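Local coordinates for nucleocapsid protein CP17 (Extra small virus, PDB 6JJA) that forms the T=1 icosahedral capsid of a satellite virus, sixty copies of a calcium-binding jelly-roll subunit that probably enclose its single-stranded RNA, at residues Asp58-Ser62 with Val160-Arg164; Thr72-Arg77 with Tyr141-Gly147. All coordinates share one frame; numbering follows the deposited sequence.

Interaction 1 of 2, residues Asp58-Ser62 with Val160-Arg164; sequences DIDLS and VPVVR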
# COMPACT_ATOMS: atom_id res chain seq x y z
N ASP A 58 -27.84 -63.82 -14.80
CA ASP A 58 -28.47 -64.58 -13.74
C ASP A 58 -28.56 -66.03 -14.18
O ASP A 58 -28.92 -66.31 -15.33
CB ASP A 58 -29.86 -64.04 -13.41
CG ASP A 58 -30.88 -64.34 -14.48
OD1 ASP A 58 -30.54 -64.20 -15.68
OD2 ASP A 58 -32.02 -64.71 -14.14
N ILE A 59 -28.25 -66.95 -13.27
CA ILE A 59 -28.17 -68.37 -13.58
C ILE A 59 -29.24 -69.11 -12.79
O ILE A 59 -29.49 -68.80 -11.62
CB ILE A 59 -26.75 -68.89 -13.28
CG1 ILE A 59 -25.73 -68.02 -14.01
CG2 ILE A 59 -26.60 -70.31 -13.73
CD1 ILE A 59 -24.36 -68.14 -13.53
N ASP A 60 -29.86 -70.10 -13.44
CA ASP A 60 -31.10 -70.68 -12.94
C ASP A 60 -30.87 -71.51 -11.68
O ASP A 60 -31.56 -71.32 -10.67
CB ASP A 60 -31.76 -71.55 -14.02
CG ASP A 60 -30.85 -72.64 -14.54
OD1 ASP A 60 -29.77 -72.84 -13.95
OD2 ASP A 60 -31.21 -73.30 -15.53
N LEU A 61 -29.92 -72.44 -11.73
CA LEU A 61 -29.60 -73.29 -10.59
C LEU A 61 -30.80 -74.15 -10.17
O LEU A 61 -31.45 -73.92 -9.15
CB LEU A 61 -29.11 -72.44 -9.41
CG LEU A 61 -27.66 -71.98 -9.43
CD1 LEU A 61 -27.32 -71.47 -8.07
CD2 LEU A 61 -26.72 -73.09 -9.82
N SER A 62 -31.10 -75.13 -11.01
CA SER A 62 -32.12 -76.11 -10.67
C SER A 62 -31.83 -76.71 -9.30
O SER A 62 -30.68 -76.95 -8.93
CB SER A 62 -32.19 -77.21 -11.72
OG SER A 62 -32.60 -76.69 -12.98
N VAL A 160 -32.95 -72.54 -3.31
CA VAL A 160 -31.88 -72.42 -4.29
C VAL A 160 -31.24 -71.05 -4.17
O VAL A 160 -31.96 -70.05 -4.00
CB VAL A 160 -32.43 -72.65 -5.70
CG1 VAL A 160 -31.32 -72.69 -6.69
CG2 VAL A 160 -33.20 -73.94 -5.74
N PRO A 161 -29.92 -70.94 -4.25
CA PRO A 161 -29.29 -69.62 -4.16
C PRO A 161 -29.40 -68.85 -5.46
O PRO A 161 -29.84 -69.34 -6.50
CB PRO A 161 -27.84 -69.96 -3.84
CG PRO A 161 -27.65 -71.29 -4.40
CD PRO A 161 -28.92 -72.01 -4.22
N VAL A 162 -28.96 -67.60 -5.38
CA VAL A 162 -29.01 -66.65 -6.47
C VAL A 162 -27.58 -66.34 -6.88
O VAL A 162 -26.75 -65.98 -6.04
CB VAL A 162 -29.77 -65.39 -6.06
CG1 VAL A 162 -29.46 -64.25 -6.94
CG2 VAL A 162 -31.23 -65.64 -6.09
N VAL A 163 -27.28 -66.50 -8.16
CA VAL A 163 -25.94 -66.32 -8.69
C VAL A 163 -25.97 -65.17 -9.68
O VAL A 163 -26.80 -65.14 -10.59
CB VAL A 163 -25.42 -67.60 -9.35
CG1 VAL A 163 -23.97 -67.46 -9.70
CG2 VAL A 163 -25.59 -68.74 -8.44
N ARG A 164 -25.06 -64.22 -9.49
CA ARG A 164 -24.83 -63.13 -10.42
C ARG A 164 -23.38 -63.20 -10.86
O ARG A 164 -22.50 -63.48 -10.05
CB ARG A 164 -25.13 -61.78 -9.77
CG ARG A 164 -26.56 -61.55 -9.44
CD ARG A 164 -27.30 -61.00 -10.61
NE ARG A 164 -28.68 -60.68 -10.31
CZ ARG A 164 -29.65 -61.57 -10.22
NH1 ARG A 164 -29.40 -62.85 -10.38
NH2 ARG A 164 -30.88 -61.18 -9.96
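Leu61 and Val163 lay their side chains across each other at about a right angle, with CD1 of Leu61 meeting CG2 of Val163. The CG of Leu61 stands anti to its carbonyl carbon (chi1 -81°), which places CD1 against the 160-164 segment; there the same CD1 also reaches CG of Pro161 at 3.7 Å. Nearer the backbone, CB of Leu61 rests on CG1 of Val160 at 3.5 Å. One leucine thus spans three residues where the chain runs into strand 162-171. On the same face of the sheet, Ile59 places CD1 3.9 Å from CG1 of Val163, so the two branches of that valine serve different partners. Ile152 and Leu71 of the facing sheet close over this group, which makes it part of the hydrophobic core of the jelly-roll sandwich.

Asp58 and Arg164 are an antiparallel non-hydrogen-bonded pair on the other face, their CA atoms 5.1 Å apart. The arginine chain, bent at chi2 (-86°), folds back until NH1 lies 3.3 Å from CB of Asp58, where NH1 also makes a weak hydrogen bond to O of Val163. Yet the charges do not meet: OD2 of Asp58 stays 4.9 Å from NH1, while OD1 makes a salt bridge to Arg79. Branched apolar residues therefore suit the inner face and charged ones the outer, where Glu120 of a second subunit packs on Arg164; any Asp58-Arg164 attraction is probably long-range.

Interaction 2 of 2, residues Thr72-Arg77 with Tyr141-Gly147; sequences TVGSYR and YGISATG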
# COMPACT_ATOMS: atom_id res chain seq x y z
N THR A 72 -20.77 -75.06 -13.94
CA THR A 72 -19.88 -75.47 -15.01
C THR A 72 -19.77 -74.37 -16.05
O THR A 72 -20.41 -73.32 -15.96
CB THR A 72 -20.38 -76.77 -15.63
OG1 THR A 72 -21.75 -76.64 -15.99
CG2 THR A 72 -20.22 -77.90 -14.66
N VAL A 73 -18.94 -74.61 -17.06
CA VAL A 73 -18.84 -73.69 -18.17
C VAL A 73 -20.09 -73.78 -19.03
O VAL A 73 -20.56 -72.76 -19.57
CB VAL A 73 -17.57 -73.98 -18.98
CG1 VAL A 73 -17.31 -72.90 -19.96
CG2 VAL A 73 -16.41 -74.09 -18.08
N GLY A 74 -20.64 -74.97 -19.19
CA GLY A 74 -21.91 -75.12 -19.88
C GLY A 74 -23.01 -74.27 -19.29
O GLY A 74 -23.87 -73.77 -20.01
N SER A 75 -23.01 -74.09 -17.97
CA SER A 75 -24.02 -73.27 -17.32
C SER A 75 -23.96 -71.83 -17.80
O SER A 75 -24.94 -71.29 -18.33
CB SER A 75 -23.83 -73.34 -15.81
OG SER A 75 -24.10 -74.63 -15.31
N TYR A 76 -22.81 -71.18 -17.58
CA TYR A 76 -22.63 -69.81 -18.05
C TYR A 76 -22.88 -69.70 -19.54
O TYR A 76 -23.47 -68.72 -20.00
CB TYR A 76 -21.23 -69.33 -17.73
CG TYR A 76 -20.85 -69.26 -16.28
CD1 TYR A 76 -20.36 -70.36 -15.62
CD2 TYR A 76 -20.92 -68.07 -15.58
CE1 TYR A 76 -19.98 -70.29 -14.30
CE2 TYR A 76 -20.55 -68.00 -14.27
CZ TYR A 76 -20.08 -69.11 -13.63
OH TYR A 76 -19.71 -69.05 -12.32
N ARG A 77 -22.44 -70.69 -20.31
CA ARG A 77 -22.61 -70.63 -21.75
C ARG A 77 -24.08 -70.67 -22.15
O ARG A 77 -24.53 -69.86 -22.97
CB ARG A 77 -21.86 -71.77 -22.40
CG ARG A 77 -21.35 -71.47 -23.78
CD ARG A 77 -20.60 -72.62 -24.35
NE ARG A 77 -19.25 -72.70 -23.83
CZ ARG A 77 -18.68 -73.80 -23.37
NH1 ARG A 77 -19.32 -74.95 -23.34
NH2 ARG A 77 -17.44 -73.74 -22.93
N TYR A 141 -12.93 -68.89 -21.93
CA TYR A 141 -13.63 -70.15 -22.12
C TYR A 141 -14.27 -70.15 -23.49
O TYR A 141 -15.14 -69.32 -23.78
CB TYR A 141 -14.67 -70.36 -21.03
CG TYR A 141 -14.15 -70.18 -19.63
CD1 TYR A 141 -13.43 -71.18 -19.00
CD2 TYR A 141 -14.38 -69.02 -18.94
CE1 TYR A 141 -12.96 -71.01 -17.74
CE2 TYR A 141 -13.92 -68.85 -17.68
CZ TYR A 141 -13.21 -69.85 -17.07
OH TYR A 141 -12.74 -69.67 -15.80
N GLY A 142 -13.84 -71.08 -24.34
CA GLY A 142 -14.41 -71.24 -25.65
C GLY A 142 -15.59 -72.20 -25.66
O GLY A 142 -16.11 -72.60 -24.62
N ILE A 143 -16.01 -72.56 -26.87
CA ILE A 143 -17.13 -73.48 -27.04
C ILE A 143 -16.72 -74.93 -26.85
O ILE A 143 -17.60 -75.79 -26.71
CB ILE A 143 -17.79 -73.33 -28.41
CG1 ILE A 143 -16.74 -73.41 -29.53
CG2 ILE A 143 -18.55 -72.03 -28.48
CD1 ILE A 143 -17.32 -73.65 -30.88
N SER A 144 -15.43 -75.22 -26.85
CA SER A 144 -14.92 -76.55 -26.57
C SER A 144 -14.48 -76.71 -25.13
O SER A 144 -14.29 -77.84 -24.67
CB SER A 144 -13.74 -76.86 -27.50
OG SER A 144 -12.65 -76.00 -27.23
N ALA A 145 -14.31 -75.60 -24.41
CA ALA A 145 -13.97 -75.65 -23.01
C ALA A 145 -15.12 -76.24 -22.20
O ALA A 145 -16.30 -76.03 -22.49
CB ALA A 145 -13.65 -74.26 -22.49
N THR A 146 -14.75 -77.00 -21.17
CA THR A 146 -15.71 -77.50 -20.21
C THR A 146 -15.03 -77.55 -18.86
O THR A 146 -13.92 -77.03 -18.68
CB THR A 146 -16.25 -78.87 -20.60
OG1 THR A 146 -17.30 -79.23 -19.70
CG2 THR A 146 -15.15 -79.90 -20.53
N GLY A 147 -15.70 -78.16 -17.90
CA GLY A 147 -15.18 -78.29 -16.56
C GLY A 147 -15.94 -77.42 -15.58
O GLY A 147 -16.75 -76.57 -15.94
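The carbonyl O of Ala145 receives two N-H groups from the guanidinium of Arg77. The bond from NH2 measures 2.6 Å between NH2 of Arg77 and O of Ala145, and is fairly straight at 162°; a weak one comes from NH1 at 3.3 Å. The oxygen lies close to the guanidinium plane, at its edge, but the donor NH2 stands above the plane of the carbonyl, 38° out of it. Arg77 runs out extended as far as chi2 and then bends at chi3 (-79°), which turns its flat end into the curve of the 141-147 loop. There CA of Ile143 sits over one face of the guanidinium, displaced toward its rim, and O of Gly142 is 3.2 Å from NE of Arg77. An arginine suits this place because its planar, many-donor end can face backbone carbonyls of a loop without regular secondary structure.

One turn earlier, at the start of helix 73-80, Val73 N donates to O of Gly147 at 3.1 Å, so a first-turn amide finds its acceptor across the contact. Thr72 holds the N-cap position, and its OG1 is hydrogen-bonded to OG of Ser75. Gly147 has a positive phi, a backbone shape that glycine accommodates readily. Beside this bond Val73 uses both branches: CG1 meets CB of Tyr141 at 3.8 Å, and CG2 lies against the Thr146 carbonyl carbon. Leu149 and Phe90 pack around the valine and the tyrosine. The loop is thus tied to both ends of the 73-77 turn mainly through its carbonyl oxygens, whose partial negative charge would favour the cationic arginine.

Overall arrangement
The centres of the two interactions lie about 16 Å apart in one jelly-roll subunit, and interaction 2 is nested along the chain inside the loop closed by interaction 1. Interaction 1 lies where strand 52-59, outermost in its sheet within this chain, lines up with strand 162-171. Interaction 2 joins helix 73-80, which follows strand 68-72 of the facing sheet, to the loop leading into strand 148-154. They meet where CD1 of Ile59 packs on CE2 of Tyr76 at 3.9 Å, so the helix bridges both. Subunit neighbours touch interaction 1 alone, placing it near the capsid interfaces, while interaction 2 lies within its own subunit, with Ile143 about 7 Å from the calcium ligand Glu173, measured between side chains.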